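Local coordinates for protein formate oxidase (PDB 5ZU2) that binds FAD and probably oxidises formate, as a flavoprotein oxidoreductase of the GMC family, at residues 8-13 and 32-37; 260-265 and 536-541. The protein carries 1 engineered substitution. All coordinates share one frame; numbering follows the deposited sequence.

Interactions 1 and 2 are neighbouring strand pairs of one parallel sheet, joined where strands 9-12 and 261-264 run side by side; Val10 O lies 2.8 Å from Ile263 N, a probable hydrogen bond. Both contacts are largely buried, with polar, more exposed residues at the start of their strands and FAD at the far end. Interaction 1 includes the central strand and grips the cofactor's adenosine ribose through a carboxylate. Interaction 2 reaches an edge strand of the sheet, 538-540, and there its chemistry changes: a glutamate and an arginine pair within the protein, while the cofactor is approached by Ser265 through a plain packing contact.

Interaction 1 of 2, residues 8-13 and 32-37; sequences DFVIVG and TVLIVE. With FAD (flavin-adenine dinucleotide), chain D.
The carboxylate of Glu37 lies beside the backbone of Gly13, with OE1 3.8 Å from Gly13 C, and each of its oxygens takes one hydroxyl of the FAD ribose: OE1 accepts from O3B at 2.6 Å, OE2 from O2B at the same distance. Gly14 N and Gly39 N bind OE1 and OE2 in turn, holding the flat group in a fixed rotation. The ring of Phe9, by contrast, leads away from Val33 and packs on Glu261, Ile263 and Leu25.

Behind this site stands the first beta-alpha-beta unit of a Rossmann-type fold. Parallel strands 9-12 and 33-36 are laced by backbone bonds that are nearly straight in the middle, such as Ile11 N to Leu34 O at 2.8 Å, and more bent at Gly13. Ile11 CD1 meets Val33 CG1 at 3.9 Å on the face lined by helix 16-25. On the other face Val10 and Leu34 lie alongside each other, pointing the same way. With Val36 CG1 anti to the carbonyl carbon (chi1 -65°), CG2 falls between the backbone N and that carbon and comes within 3.6 Å of Val12 CA. At the outer end Thr32 OG1 receives Asp8 N at 2.8 Å.

Gly13, with a positive phi of 102°, brings its CA to 3.5 Å from FAD O4B, which fits a dinucleotide-binding glycine turn. Four bonds on one carboxylate imply that the ribose diol is recognised by a group whose negative charge is probably stabilised by two backbone amides.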
loop_
_atom_site.group_PDB
_atom_site.type_symbol
_atom_site.label_atom_id
_atom_site.label_comp_id
_atom_site.label_asym_id
_atom_site.label_seq_id
_atom_site.Cartn_x
_atom_site.Cartn_y
_atom_site.Cartn_z
ATOM N N ASP A 8 -23.788 -16.551 -5.411
ATOM C CA ASP A 8 -23.956 -15.468 -6.384
ATOM C C ASP A 8 -22.618 -14.849 -6.749
ATOM O O ASP A 8 -22.334 -14.624 -7.934
ATOM C CB ASP A 8 -24.870 -14.351 -5.872
ATOM C CG ASP A 8 -26.339 -14.650 -6.053
ATOM O OD1 ASP A 8 -26.698 -15.504 -6.888
ATOM O OD2 ASP A 8 -27.141 -13.974 -5.379
ATOM N N PHE A 9 -21.774 -14.587 -5.752
ATOM C CA PHE A 9 -20.509 -13.902 -5.975
ATOM C C PHE A 9 -19.383 -14.634 -5.268
ATOM O O PHE A 9 -19.491 -14.951 -4.084
ATOM C CB PHE A 9 -20.581 -12.453 -5.476
ATOM C CG PHE A 9 -21.506 -11.608 -6.264
ATOM C CD1 PHE A 9 -21.203 -11.285 -7.574
ATOM C CD2 PHE A 9 -22.697 -11.168 -5.722
ATOM C CE1 PHE A 9 -22.069 -10.519 -8.317
ATOM C CE2 PHE A 9 -23.573 -10.407 -6.463
ATOM C CZ PHE A 9 -23.269 -10.086 -7.758
ATOM N N VAL A 10 -18.287 -14.855 -5.985
ATOM C CA VAL A 10 -17.087 -15.466 -5.429
ATOM C C VAL A 10 -15.981 -14.430 -5.469
ATOM O O VAL A 10 -15.649 -13.914 -6.543
ATOM C CB VAL A 10 -16.674 -16.725 -6.204
ATOM C CG1 VAL A 10 -15.317 -17.207 -5.731
ATOM C CG2 VAL A 10 -17.736 -17.833 -6.045
ATOM N N ILE A 11 -15.436 -14.097 -4.302
ATOM C CA ILE A 11 -14.238 -13.267 -4.197
ATOM C C ILE A 11 -13.035 -14.178 -3.971
ATOM O O ILE A 11 -13.026 -15.009 -3.049
ATOM C CB ILE A 11 -14.355 -12.218 -3.082
ATOM C CG1 ILE A 11 -15.269 -11.062 -3.506
ATOM C CG2 ILE A 11 -12.982 -11.697 -2.724
ATOM C CD1 ILE A 11 -16.739 -11.380 -3.589
ATOM N N VAL A 12 -12.036 -14.042 -4.829
ATOM C CA VAL A 12 -10.825 -14.839 -4.774
ATOM C C VAL A 12 -9.769 -13.960 -4.114
ATOM O O VAL A 12 -9.271 -13.010 -4.721
ATOM C CB VAL A 12 -10.407 -15.299 -6.173
ATOM C CG1 VAL A 12 -9.238 -16.273 -6.112
ATOM C CG2 VAL A 12 -11.625 -15.887 -6.912
ATOM N N GLY A 13 -9.466 -14.239 -2.844
ATOM C CA GLY A 13 -8.523 -13.434 -2.092
ATOM C C GLY A 13 -9.194 -12.463 -1.137
ATOM O O GLY A 13 -9.696 -11.429 -1.572
ATOM N N THR A 32 -25.764 -14.479 -1.802
ATOM C CA THR A 32 -24.740 -15.371 -1.262
ATOM C C THR A 32 -23.366 -14.948 -1.750
ATOM O O THR A 32 -23.167 -14.726 -2.950
ATOM C CB THR A 32 -24.995 -16.829 -1.651
ATOM O OG1 THR A 32 -25.262 -16.909 -3.065
ATOM C CG2 THR A 32 -26.120 -17.404 -0.822
ATOM N N VAL A 33 -22.424 -14.840 -0.814
ATOM C CA VAL A 33 -21.060 -14.413 -1.104
ATOM C C VAL A 33 -20.092 -15.428 -0.510
ATOM O O VAL A 33 -20.188 -15.780 0.675
ATOM C CB VAL A 33 -20.756 -13.000 -0.559
ATOM C CG1 VAL A 33 -19.359 -12.555 -1.004
ATOM C CG2 VAL A 33 -21.823 -11.981 -1.013
ATOM N N LEU A 34 -19.155 -15.883 -1.328
ATOM C CA LEU A 34 -18.069 -16.745 -0.897
ATOM C C LEU A 34 -16.758 -15.979 -0.967
ATOM O O LEU A 34 -16.502 -15.273 -1.948
ATOM C CB LEU A 34 -17.976 -17.984 -1.790
ATOM C CG LEU A 34 -16.667 -18.762 -1.653
ATOM C CD1 LEU A 34 -16.620 -19.475 -0.326
ATOM C CD2 LEU A 34 -16.509 -19.717 -2.820
ATOM N N ILE A 35 -15.918 -16.139 0.052
ATOM C CA ILE A 35 -14.553 -15.603 0.045
ATOM C C ILE A 35 -13.579 -16.768 0.184
ATOM O O ILE A 35 -13.653 -17.513 1.171
ATOM C CB ILE A 35 -14.318 -14.611 1.188
ATOM C CG1 ILE A 35 -15.342 -13.486 1.149
ATOM C CG2 ILE A 35 -12.889 -14.070 1.082
ATOM C CD1 ILE A 35 -15.255 -12.549 2.374
ATOM N N VAL A 36 -12.654 -16.928 -0.787
ATOM C CA VAL A 36 -11.536 -17.866 -0.638
ATOM C C VAL A 36 -10.267 -17.083 -0.325
ATOM O O VAL A 36 -10.018 -16.015 -0.904
ATOM C CB VAL A 36 -11.352 -18.776 -1.876
ATOM C CG1 VAL A 36 -12.564 -19.699 -2.043
ATOM C CG2 VAL A 36 -11.093 -18.004 -3.130
ATOM N N GLU A 37 -9.482 -17.593 0.631
ATOM C CA GLU A 37 -8.331 -16.879 1.181
ATOM C C GLU A 37 -7.279 -17.889 1.625
ATOM O O GLU A 37 -7.618 -18.886 2.279
ATOM C CB GLU A 37 -8.744 -15.997 2.375
ATOM C CG GLU A 37 -7.594 -15.555 3.269
ATOM C CD GLU A 37 -6.572 -14.723 2.501
ATOM O OE1 GLU A 37 -7.000 -13.967 1.606
ATOM O OE2 GLU A 37 -5.350 -14.830 2.767
HETATM P PA FAD D . -4.018 -7.479 -0.406
HETATM O O1A FAD D . -2.632 -7.913 -0.237
HETATM O O2A FAD D . -4.556 -6.614 0.725
HETATM O O5B FAD D . -5.030 -8.745 -0.581
HETATM C C5B FAD D . -4.667 -9.916 -1.348
HETATM C C4B FAD D . -5.274 -11.112 -0.654
HETATM O O4B FAD D . -5.279 -12.256 -1.543
HETATM C C3B FAD D . -4.561 -11.560 0.625
HETATM O O3B FAD D . -5.481 -11.873 1.666
HETATM C C2B FAD D . -3.824 -12.823 0.183
HETATM O O2B FAD D . -3.574 -13.751 1.244
HETATM C C1B FAD D . -4.805 -13.381 -0.843
HETATM N N9A FAD D . -4.186 -14.296 -1.796
HETATM C C8A FAD D . -3.119 -14.005 -2.599
HETATM N N7A FAD D . -2.745 -14.994 -3.371
HETATM C C5A FAD D . -3.605 -16.023 -3.032
HETATM C C6A FAD D . -3.720 -17.349 -3.492
HETATM N N6A FAD D . -2.918 -17.878 -4.424
HETATM N N1A FAD D . -4.704 -18.115 -2.962
HETATM C C2A FAD D . -5.498 -17.581 -2.031
HETATM N N3A FAD D . -5.478 -16.349 -1.513
HETATM C C4A FAD D . -4.499 -15.612 -2.057
HETATM N N1 FAD D . -0.806 1.499 2.473
HETATM C C2 FAD D . -1.138 2.708 3.016
HETATM O O2 FAD D . -1.992 3.438 2.492
HETATM N N3 FAD D . -0.507 3.136 4.192
HETATM C C4 FAD D . 0.472 2.440 4.900
HETATM O O4 FAD D . 0.971 2.923 5.921
HETATM C C4X FAD D . 0.807 1.150 4.305
HETATM N N5 FAD D . 1.724 0.418 4.895
HETATM C C5X FAD D . 2.042 -0.803 4.333
HETATM C C6 FAD D . 2.998 -1.602 4.972
HETATM C C7 FAD D . 3.348 -2.847 4.464
HETATM C C7M FAD D . 4.393 -3.674 5.178
HETATM C C8 FAD D . 2.721 -3.313 3.293
HETATM C C8M FAD D . 3.070 -4.655 2.715
HETATM C C9 FAD D . 1.757 -2.525 2.659
HETATM C C9A FAD D . 1.413 -1.276 3.168
HETATM N N10 FAD D . 0.425 -0.457 2.569
HETATM C C10 FAD D . 0.109 0.765 3.100
HETATM C "C1'" FAD D . -0.220 -0.843 1.314
HETATM C "C2'" FAD D . -1.616 -1.414 1.468
HETATM O "O2'" FAD D . -1.702 -2.188 2.662
HETATM C "C3'" FAD D . -1.886 -2.316 0.264
HETATM O "O3'" FAD D . -1.542 -1.647 -0.947
HETATM C "C4'" FAD D . -3.308 -2.853 0.137
HETATM O "O4'" FAD D . -3.671 -3.476 1.373
HETATM C "C5'" FAD D . -3.397 -3.780 -1.056
HETATM O "O5'" FAD D . -4.721 -4.344 -1.112
HETATM P P FAD D . -5.095 -5.461 -2.147
HETATM O O1P FAD D . -6.536 -5.835 -1.794
HETATM O O2P FAD D . -4.737 -4.949 -3.511
HETATM O O3P FAD D . -4.154 -6.677 -1.766
#

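Interaction 2 of 2, residues 260-265 and 536-541; sequences REVILS and KKLRVA. With FAD (flavin-adenine dinucleotide), chain D.
Glu261 and Arg539 form a salt bridge across the outer strand pair of a Rossmann-type parallel sheet, in which 538-540 is the last strand beside 261-264. Arg539 NH1 reaches both carboxylate oxygens, OE2 of Glu261 at 2.7 Å and OE1 at 2.9 Å; the OE1 bond uses the syn lone pair. The two flat groups are nearly coplanar, their planes 13° apart, and the carboxylate meets the guanidinium at its edge, in its plane. Glu261 CG stands anti to its carbonyl carbon (chi1 -59°), and the extended chain beyond carries the carboxylate across to the neighbouring strand.

Backbone bonds continue the pairing, Leu264 N meeting Arg539 O at 2.7 Å. Leu538 CD1 touches Val262 CG1 at 3.8 Å, the two side chains crossing at a slant, and on the face of Ile263 and Arg539, Ile263 CG2 meets the methyl of Ala541.

A second shell positions these groups. His573 NE2 binds Glu261 OE2 and the carbonyl of Lys529 takes Arg539 NE, so both partners of the ion pair are held from outside it. Helix 555-572 packs on Ile263, Arg539 and Ala541, while helix 267-277 packs on Leu264 and Val540, giving the sheet a helix on each face.

Just past the ends of the two strands, on the side of the cofactor, Ser265 has its O 3.4 Å from FAD C5B, and its OG donates to Ala541 O at 2.8 Å.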
loop_
_atom_site.group_PDB
_atom_site.type_symbol
_atom_site.label_atom_id
_atom_site.label_comp_id
_atom_site.label_asym_id
_atom_site.label_seq_id
_atom_site.Cartn_x
_atom_site.Cartn_y
_atom_site.Cartn_z
ATOM N N ARG A 260 -23.378 -15.347 -10.493
ATOM C CA ARG A 260 -23.314 -14.030 -11.122
ATOM C C ARG A 260 -21.916 -13.669 -11.621
ATOM O O ARG A 260 -21.708 -13.550 -12.829
ATOM C CB ARG A 260 -23.816 -12.965 -10.143
ATOM C CG ARG A 260 -25.252 -13.238 -9.675
ATOM C CD ARG A 260 -26.221 -13.466 -10.842
ATOM N NE ARG A 260 -27.552 -13.808 -10.348
ATOM C CZ ARG A 260 -28.578 -12.972 -10.321
ATOM N NH1 ARG A 260 -28.449 -11.724 -10.786
ATOM N NH2 ARG A 260 -29.733 -13.390 -9.827
ATOM N N GLU A 261 -20.936 -13.539 -10.723
ATOM C CA GLU A 261 -19.628 -13.023 -11.118
ATOM C C GLU A 261 -18.536 -13.471 -10.152
ATOM O O GLU A 261 -18.769 -13.619 -8.953
ATOM C CB GLU A 261 -19.623 -11.490 -11.185
ATOM C CG GLU A 261 -20.600 -10.874 -12.138
ATOM C CD GLU A 261 -20.298 -9.443 -12.395
ATOM O OE1 GLU A 261 -19.109 -9.104 -12.329
ATOM O OE2 GLU A 261 -21.234 -8.662 -12.673
ATOM N N VAL A 262 -17.330 -13.645 -10.696
ATOM C CA VAL A 262 -16.118 -13.858 -9.915
ATOM C C VAL A 262 -15.341 -12.545 -9.842
ATOM O O VAL A 262 -15.132 -11.870 -10.860
ATOM C CB VAL A 262 -15.255 -14.977 -10.519
ATOM C CG1 VAL A 262 -13.910 -15.034 -9.833
ATOM C CG2 VAL A 262 -15.988 -16.350 -10.424
ATOM N N ILE A 263 -14.914 -12.176 -8.643
ATOM C CA ILE A 263 -14.084 -11.005 -8.442
ATOM C C ILE A 263 -12.720 -11.479 -7.959
ATOM O O ILE A 263 -12.607 -12.103 -6.895
ATOM C CB ILE A 263 -14.717 -10.017 -7.450
ATOM C CG1 ILE A 263 -16.068 -9.495 -7.966
ATOM C CG2 ILE A 263 -13.751 -8.865 -7.167
ATOM C CD1 ILE A 263 -17.261 -10.272 -7.508
ATOM N N LEU A 264 -11.687 -11.166 -8.733
ATOM C CA LEU A 264 -10.323 -11.549 -8.408
ATOM C C LEU A 264 -9.677 -10.396 -7.642
ATOM O O LEU A 264 -9.621 -9.269 -8.143
ATOM C CB LEU A 264 -9.547 -11.892 -9.679
ATOM C CG LEU A 264 -8.068 -12.230 -9.499
ATOM C CD1 LEU A 264 -7.893 -13.315 -8.425
ATOM C CD2 LEU A 264 -7.407 -12.627 -10.829
ATOM N N SER A 265 -9.218 -10.677 -6.423
ATOM C CA SER A 265 -8.735 -9.688 -5.464
ATOM C C SER A 265 -7.474 -10.200 -4.768
ATOM O O SER A 265 -7.316 -10.072 -3.550
ATOM C CB SER A 265 -9.807 -9.349 -4.425
ATOM O OG SER A 265 -10.933 -8.722 -5.004
ATOM N N LYS A 536 -16.241 -12.784 -19.757
ATOM C CA LYS A 536 -17.464 -12.398 -19.072
ATOM C C LYS A 536 -17.476 -12.935 -17.640
ATOM O O LYS A 536 -16.940 -14.011 -17.348
ATOM C CB LYS A 536 -18.706 -12.911 -19.808
ATOM C CG LYS A 536 -18.960 -12.319 -21.190
ATOM C CD LYS A 536 -20.351 -12.750 -21.693
ATOM C CE LYS A 536 -20.337 -13.269 -23.124
ATOM N NZ LYS A 536 -19.211 -14.230 -23.314
ATOM N N LYS A 537 -18.116 -12.172 -16.754
ATOM C CA LYS A 537 -18.355 -12.563 -15.373
ATOM C C LYS A 537 -17.068 -12.599 -14.557
ATOM O O LYS A 537 -16.970 -13.337 -13.569
ATOM C CB LYS A 537 -19.061 -13.923 -15.302
ATOM C CG LYS A 537 -20.466 -13.957 -15.914
ATOM C CD LYS A 537 -21.178 -15.260 -15.512
ATOM C CE LYS A 537 -22.608 -15.356 -16.019
ATOM N NZ LYS A 537 -22.689 -15.469 -17.501
ATOM N N LEU A 538 -16.075 -11.794 -14.942
ATOM C CA LEU A 538 -14.811 -11.740 -14.219
ATOM C C LEU A 538 -14.411 -10.284 -14.023
ATOM O O LEU A 538 -14.210 -9.542 -14.991
ATOM C CB LEU A 538 -13.710 -12.524 -14.948
ATOM C CG LEU A 538 -12.350 -12.620 -14.238
ATOM C CD1 LEU A 538 -12.505 -13.259 -12.841
ATOM C CD2 LEU A 538 -11.354 -13.399 -15.087
ATOM N N ARG A 539 -14.289 -9.880 -12.769
ATOM C CA ARG A 539 -13.804 -8.554 -12.445
ATOM C C ARG A 539 -12.554 -8.699 -11.591
ATOM O O ARG A 539 -12.319 -9.744 -10.979
ATOM C CB ARG A 539 -14.897 -7.747 -11.731
ATOM C CG ARG A 539 -16.070 -7.411 -12.640
ATOM C CD ARG A 539 -17.211 -6.807 -11.874
ATOM N NE ARG A 539 -17.732 -5.599 -12.488
ATOM C CZ ARG A 539 -18.966 -5.430 -12.951
ATOM N NH1 ARG A 539 -19.860 -6.399 -12.895
ATOM N NH2 ARG A 539 -19.290 -4.262 -13.478
ATOM N N VAL A 540 -11.742 -7.646 -11.582
ATOM C CA VAL A 540 -10.569 -7.530 -10.724
ATOM C C VAL A 540 -10.758 -6.314 -9.823
ATOM O O VAL A 540 -11.050 -5.209 -10.305
ATOM C CB VAL A 540 -9.268 -7.397 -11.543
ATOM C CG1 VAL A 540 -8.096 -7.114 -10.634
ATOM C CG2 VAL A 540 -8.995 -8.672 -12.344
ATOM N N ALA A 541 -10.579 -6.511 -8.514
ATOM C CA ALA A 541 -10.702 -5.408 -7.559
ATOM C C ALA A 541 -9.570 -5.541 -6.539
ATOM O O ALA A 541 -9.687 -6.303 -5.574
ATOM C CB ALA A 541 -12.077 -5.392 -6.902
HETATM P PA FAD D . -4.018 -7.479 -0.406
HETATM O O1A FAD D . -2.632 -7.913 -0.237
HETATM O O2A FAD D . -4.556 -6.614 0.725
HETATM O O5B FAD D . -5.030 -8.745 -0.581
HETATM C C5B FAD D . -4.667 -9.916 -1.348
HETATM C C4B FAD D . -5.274 -11.112 -0.654
HETATM O O4B FAD D . -5.279 -12.256 -1.543
HETATM C C3B FAD D . -4.561 -11.560 0.625
HETATM O O3B FAD D . -5.481 -11.873 1.666
HETATM C C2B FAD D . -3.824 -12.823 0.183
HETATM O O2B FAD D . -3.574 -13.751 1.244
HETATM C C1B FAD D . -4.805 -13.381 -0.843
HETATM N N9A FAD D . -4.186 -14.296 -1.796
HETATM C C8A FAD D . -3.119 -14.005 -2.599
HETATM N N7A FAD D . -2.745 -14.994 -3.371
HETATM C C5A FAD D . -3.605 -16.023 -3.032
HETATM C C6A FAD D . -3.720 -17.349 -3.492
HETATM N N6A FAD D . -2.918 -17.878 -4.424
HETATM N N1A FAD D . -4.704 -18.115 -2.962
HETATM C C2A FAD D . -5.498 -17.581 -2.031
HETATM N N3A FAD D . -5.478 -16.349 -1.513
HETATM C C4A FAD D . -4.499 -15.612 -2.057
HETATM N N1 FAD D . -0.806 1.499 2.473
HETATM C C2 FAD D . -1.138 2.708 3.016
HETATM O O2 FAD D . -1.992 3.438 2.492
HETATM N N3 FAD D . -0.507 3.136 4.192
HETATM C C4 FAD D . 0.472 2.440 4.900
HETATM O O4 FAD D . 0.971 2.923 5.921
HETATM C C4X FAD D . 0.807 1.150 4.305
HETATM N N5 FAD D . 1.724 0.418 4.895
HETATM C C5X FAD D . 2.042 -0.803 4.333
HETATM C C6 FAD D . 2.998 -1.602 4.972
HETATM C C7 FAD D . 3.348 -2.847 4.464
HETATM C C7M FAD D . 4.393 -3.674 5.178
HETATM C C8 FAD D . 2.721 -3.313 3.293
HETATM C C8M FAD D . 3.070 -4.655 2.715
HETATM C C9 FAD D . 1.757 -2.525 2.659
HETATM C C9A FAD D . 1.413 -1.276 3.168
HETATM N N10 FAD D . 0.425 -0.457 2.569
HETATM C C10 FAD D . 0.109 0.765 3.100
HETATM C "C1'" FAD D . -0.220 -0.843 1.314
HETATM C "C2'" FAD D . -1.616 -1.414 1.468
HETATM O "O2'" FAD D . -1.702 -2.188 2.662
HETATM C "C3'" FAD D . -1.886 -2.316 0.264
HETATM O "O3'" FAD D . -1.542 -1.647 -0.947
HETATM C "C4'" FAD D . -3.308 -2.853 0.137
HETATM O "O4'" FAD D . -3.671 -3.476 1.373
HETATM C "C5'" FAD D . -3.397 -3.780 -1.056
HETATM O "O5'" FAD D . -4.721 -4.344 -1.112
HETATM P P FAD D . -5.095 -5.461 -2.147
HETATM O O1P FAD D . -6.536 -5.835 -1.794
HETATM O O2P FAD D . -4.737 -4.949 -3.511
HETATM O O3P FAD D . -4.154 -6.677 -1.766
HETATM O O HOH W 1 -18.660 -9.035 -15.798
#